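Side-chain contacts in PhnB protein (Bacillus cereus, PDB 3OMS), which is of unconfirmed function but belongs to the glyoxalase superfamily and is a putative 3-demethylubiquinone-9 3-methyltransferase: residues V87-T91 / E92-D96; L15-E18 / G19-E23. All coordinates share one frame; numbering follows the deposited sequence.

How the contacts relate
Contacts 1 and 2 occupy equivalent kinds of place in the chain: each is the turn between the first strand of a four-stranded mixed sheet and the helix that follows. Both sheets have the strand order 1-4-3-2, consistent with the paired modules of the glyoxalase fold. The two contacts lie on opposite sides of the chain's centre, with their own centres about 26 Å apart and their nearest atoms about 11 Å apart, so they do not touch. Their chemistry differs: in contact 1 a threonine hydroxyl caps the helix and a glutamate carboxylate holds the turn, whereas contact 2 rests on an aromatic ring against an alanine. Strands 83-89 and 11-17 also pair antiparallel with the second subunit.

Contact 1 (V87-T91 / E92-D96); sequences VTCET and EEEID
Thr91 and Glu94 form a helix N-cap where strand 83-89 turns into helix 92-103. Thr91 suits the N-cap position because its short side chain, with OG1 lying between backbone N and carbonyl carbon (chi1 62°), can bend back over the first turn and accept from Glu94 N at 3.1 Å. The two side chains cross at about a right angle. Glu94 runs out almost fully extended from the helix towards the strand end, and its OE1 takes Glu90 N at 2.8 Å. That donor comes on the syn side of the oxygen, but 33° out of the carboxylate plane. This is not a capping box, since the amide gripped belongs to Glu90; the buried Thr91 N has no partner. In one of two conformers of Glu90, its OE1 lies 3.2 Å from OE1 of Glu94, a closeness that holds for that conformer alone. Lys10 of the second subunit forms a salt bridge with Glu94 OE2 and, in this conformer, with Glu90 OE1, which would offset the like charges. On the buried side, Cys89, small enough to sit under the turn, is covered by branched Ile95: SG of Cys89 lies 3.7 Å from CB of Ile95.

Contact 2 (L15-E18 / G19-E23); sequences LMFE and GKAEE
This is a local aromatic-aliphatic contact at a strand-to-helix turn, where strand 11-17, the outermost strand on one side of its sheet within this chain, gives way to helix 21-29 in a glyoxalase-type fold. Phe17 carries it. Its first torsion, chi1 -65°, sets CG anti to the carbonyl carbon, beside the backbone N, which brings the ring against the first residue of the helix. There CA of Ala21 approaches the ring obliquely, 3.6 Å from CD2 of Phe17, and CB of Ala21 is 3.8 Å from the same atom, while the carbonyl oxygen of Lys20 stands over one ring face. Alanine suits this first helical position, since its single methyl lets the backbone come close to a large ring. Gly19 makes the sharp turn possible: at its phi of 130° a CB would be jammed against the carbonyl oxygen of Glu18, and glycine has none. A water bridges the turn, accepting from Glu18 N at 2.9 Å and, weakly, from Lys20 N at 3.3 Å. Lys20 is the N-cap residue, but its long side chain leads away from the turn. Glu18 OE2 accepts from His75 N. Asp70, at the end of the adjacent strand 64-70, accepts from both Gly19 N and Ala21 N through OD1. Phe17 meets Phe79 edge-to-face and touches Cys68 of that strand, while Ala24 and Tyr28 of helix 21-29 also touch the Phe17 side chain, wedging it between sheet and helix.

Contact 1 (V87-T91 / E92-D96)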
# COMPACT_ATOMS: atom_id res chain seq x y z
N VAL A 87 7.65 -8.22 -1.17
CA VAL A 87 8.99 -8.07 -1.71
C VAL A 87 9.49 -9.35 -2.33
O VAL A 87 9.48 -10.39 -1.71
CB VAL A 87 10.02 -7.65 -0.64
CG1 VAL A 87 11.41 -7.31 -1.35
CG2 VAL A 87 9.53 -6.44 0.17
N THR A 88 9.95 -9.29 -3.57
CA THR A 88 10.53 -10.48 -4.18
C THR A 88 12.05 -10.27 -4.22
O THR A 88 12.53 -9.26 -4.68
CB THR A 88 9.90 -10.79 -5.55
OG1 THR A 88 10.37 -9.82 -6.49
CG2 THR A 88 8.36 -10.77 -5.46
N CYS A 89 12.78 -11.20 -3.62
CA CYS A 89 14.21 -11.09 -3.39
C CYS A 89 14.85 -12.05 -4.40
O CYS A 89 14.26 -13.09 -4.73
CB CYS A 89 14.54 -11.49 -1.93
SG CYS A 89 13.70 -10.53 -0.58
N GLU A 90 16.05 -11.71 -4.89
CA GLU A 90 16.78 -12.50 -5.90
C GLU A 90 17.56 -13.66 -5.28
O GLU A 90 17.76 -14.73 -5.91
CB GLU A 90 17.82 -11.61 -6.63
CG GLU A 90 17.26 -10.56 -7.60
CD GLU A 90 16.55 -9.41 -6.90
OE1 GLU A 90 17.24 -8.58 -6.27
OE2 GLU A 90 15.31 -9.34 -7.00
N THR A 91 18.05 -13.42 -4.06
CA THR A 91 18.90 -14.41 -3.37
C THR A 91 18.48 -14.65 -1.92
O THR A 91 17.84 -13.78 -1.28
CB THR A 91 20.36 -13.98 -3.32
OG1 THR A 91 20.47 -12.76 -2.59
CG2 THR A 91 20.95 -13.80 -4.75
N GLU A 92 18.82 -15.85 -1.46
CA GLU A 92 18.68 -16.28 -0.08
C GLU A 92 19.34 -15.30 0.87
O GLU A 92 18.75 -14.92 1.88
CB GLU A 92 19.31 -17.66 0.11
CG GLU A 92 18.30 -18.81 0.02
CD GLU A 92 17.79 -19.24 1.39
OE1 GLU A 92 17.36 -18.37 2.18
OE2 GLU A 92 17.83 -20.46 1.67
N GLU A 93 20.54 -14.86 0.53
CA GLU A 93 21.22 -13.88 1.35
C GLU A 93 20.40 -12.61 1.51
O GLU A 93 20.29 -12.07 2.61
CB GLU A 93 22.58 -13.53 0.77
CG GLU A 93 23.24 -12.30 1.41
CD GLU A 93 24.73 -12.18 1.07
OE1 GLU A 93 25.37 -13.21 0.74
OE2 GLU A 93 25.26 -11.05 1.16
N GLU A 94 19.84 -12.12 0.40
CA GLU A 94 19.09 -10.89 0.47
C GLU A 94 17.86 -11.09 1.35
O GLU A 94 17.56 -10.23 2.16
CB GLU A 94 18.67 -10.42 -0.93
CG GLU A 94 17.71 -9.23 -0.92
CD GLU A 94 17.01 -8.98 -2.27
OE1 GLU A 94 17.21 -9.72 -3.27
OE2 GLU A 94 16.18 -8.08 -2.30
N ILE A 95 17.11 -12.17 1.16
CA ILE A 95 15.86 -12.34 1.90
C ILE A 95 16.15 -12.51 3.40
O ILE A 95 15.47 -11.90 4.26
CB ILE A 95 14.93 -13.47 1.33
CG1 ILE A 95 13.56 -13.41 2.07
CG2 ILE A 95 15.55 -14.91 1.49
CD1 ILE A 95 12.38 -14.20 1.40
N ASP A 96 17.21 -13.26 3.71
CA ASP A 96 17.64 -13.48 5.11
C ASP A 96 17.98 -12.16 5.78
O ASP A 96 17.54 -11.88 6.91
CB ASP A 96 18.85 -14.42 5.19
CG ASP A 96 18.49 -15.87 4.89
OD1 ASP A 96 17.29 -16.26 4.92
OD2 ASP A 96 19.43 -16.65 4.61

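Contact 2 (L15-E18 / G19-E23)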
# COMPACT_ATOMS: atom_id res chain seq x y z
N LEU A 15 2.37 6.33 2.79
CA LEU A 15 2.38 5.91 4.18
C LEU A 15 2.23 7.11 5.13
O LEU A 15 2.98 8.09 5.05
CB LEU A 15 3.67 5.11 4.47
CG LEU A 15 3.83 3.69 3.90
CD1 LEU A 15 3.90 3.59 2.35
CD2 LEU A 15 5.09 3.06 4.53
N MSE A 16 1.23 7.02 6.03
CA MSE A 16 1.01 8.03 7.00
C MSE A 16 1.42 7.55 8.41
O MSE A 16 0.78 6.66 8.99
CB MSE A 16 -0.47 8.43 6.99
CG MSE A 16 -0.82 9.54 7.95
SE MSE A 16 -2.64 10.21 7.67
CE MSE A 16 -3.53 8.61 8.16
N PHE A 17 2.47 8.20 8.91
CA PHE A 17 3.07 7.99 10.21
C PHE A 17 2.58 9.08 11.16
O PHE A 17 1.88 10.02 10.74
CB PHE A 17 4.62 8.01 10.10
CG PHE A 17 5.19 6.90 9.29
CD1 PHE A 17 5.53 5.70 9.87
CD2 PHE A 17 5.47 7.07 7.93
CE1 PHE A 17 6.10 4.66 9.10
CE2 PHE A 17 5.99 6.07 7.17
CZ PHE A 17 6.32 4.83 7.76
N GLU A 18 2.90 8.96 12.46
CA GLU A 18 2.61 10.03 13.43
C GLU A 18 3.87 10.49 14.18
O GLU A 18 3.87 10.63 15.41
CB GLU A 18 1.49 9.60 14.43
CG GLU A 18 0.15 9.38 13.70
CD GLU A 18 -1.01 9.01 14.60
OE1 GLU A 18 -0.83 8.82 15.83
OE2 GLU A 18 -2.13 8.94 14.03
N GLY A 19 4.95 10.73 13.44
CA GLY A 19 6.19 11.22 14.04
C GLY A 19 7.42 10.46 13.64
O GLY A 19 8.51 10.92 13.88
N LYS A 20 7.26 9.30 13.02
CA LYS A 20 8.39 8.45 12.66
C LYS A 20 8.72 8.38 11.14
O LYS A 20 9.53 7.54 10.74
CB LYS A 20 8.14 7.03 13.19
CG LYS A 20 7.85 6.98 14.73
CD LYS A 20 9.07 6.66 15.47
CE LYS A 20 8.80 6.59 17.02
NZ LYS A 20 9.93 7.21 17.74
N ALA A 21 8.10 9.24 10.32
CA ALA A 21 8.24 9.12 8.86
C ALA A 21 9.72 9.15 8.45
O ALA A 21 10.18 8.34 7.66
CB ALA A 21 7.47 10.24 8.12
N GLU A 22 10.45 10.14 8.98
CA GLU A 22 11.81 10.36 8.51
C GLU A 22 12.69 9.19 8.94
O GLU A 22 13.46 8.66 8.11
CB GLU A 22 12.36 11.68 9.02
CG GLU A 22 13.79 11.95 8.41
CD GLU A 22 14.27 13.36 8.56
OE1 GLU A 22 13.54 14.23 9.12
OE2 GLU A 22 15.41 13.63 8.10
N GLU A 23 12.57 8.76 10.21
CA GLU A 23 13.32 7.60 10.66
C GLU A 23 12.98 6.36 9.82
O GLU A 23 13.86 5.58 9.45
CB GLU A 23 13.01 7.34 12.14
CG GLU A 23 13.80 6.21 12.80
CD GLU A 23 13.17 5.87 14.17
OE1 GLU A 23 13.19 6.75 15.05
OE2 GLU A 23 12.61 4.80 14.33
O HOH W 1 4.79 7.18 13.68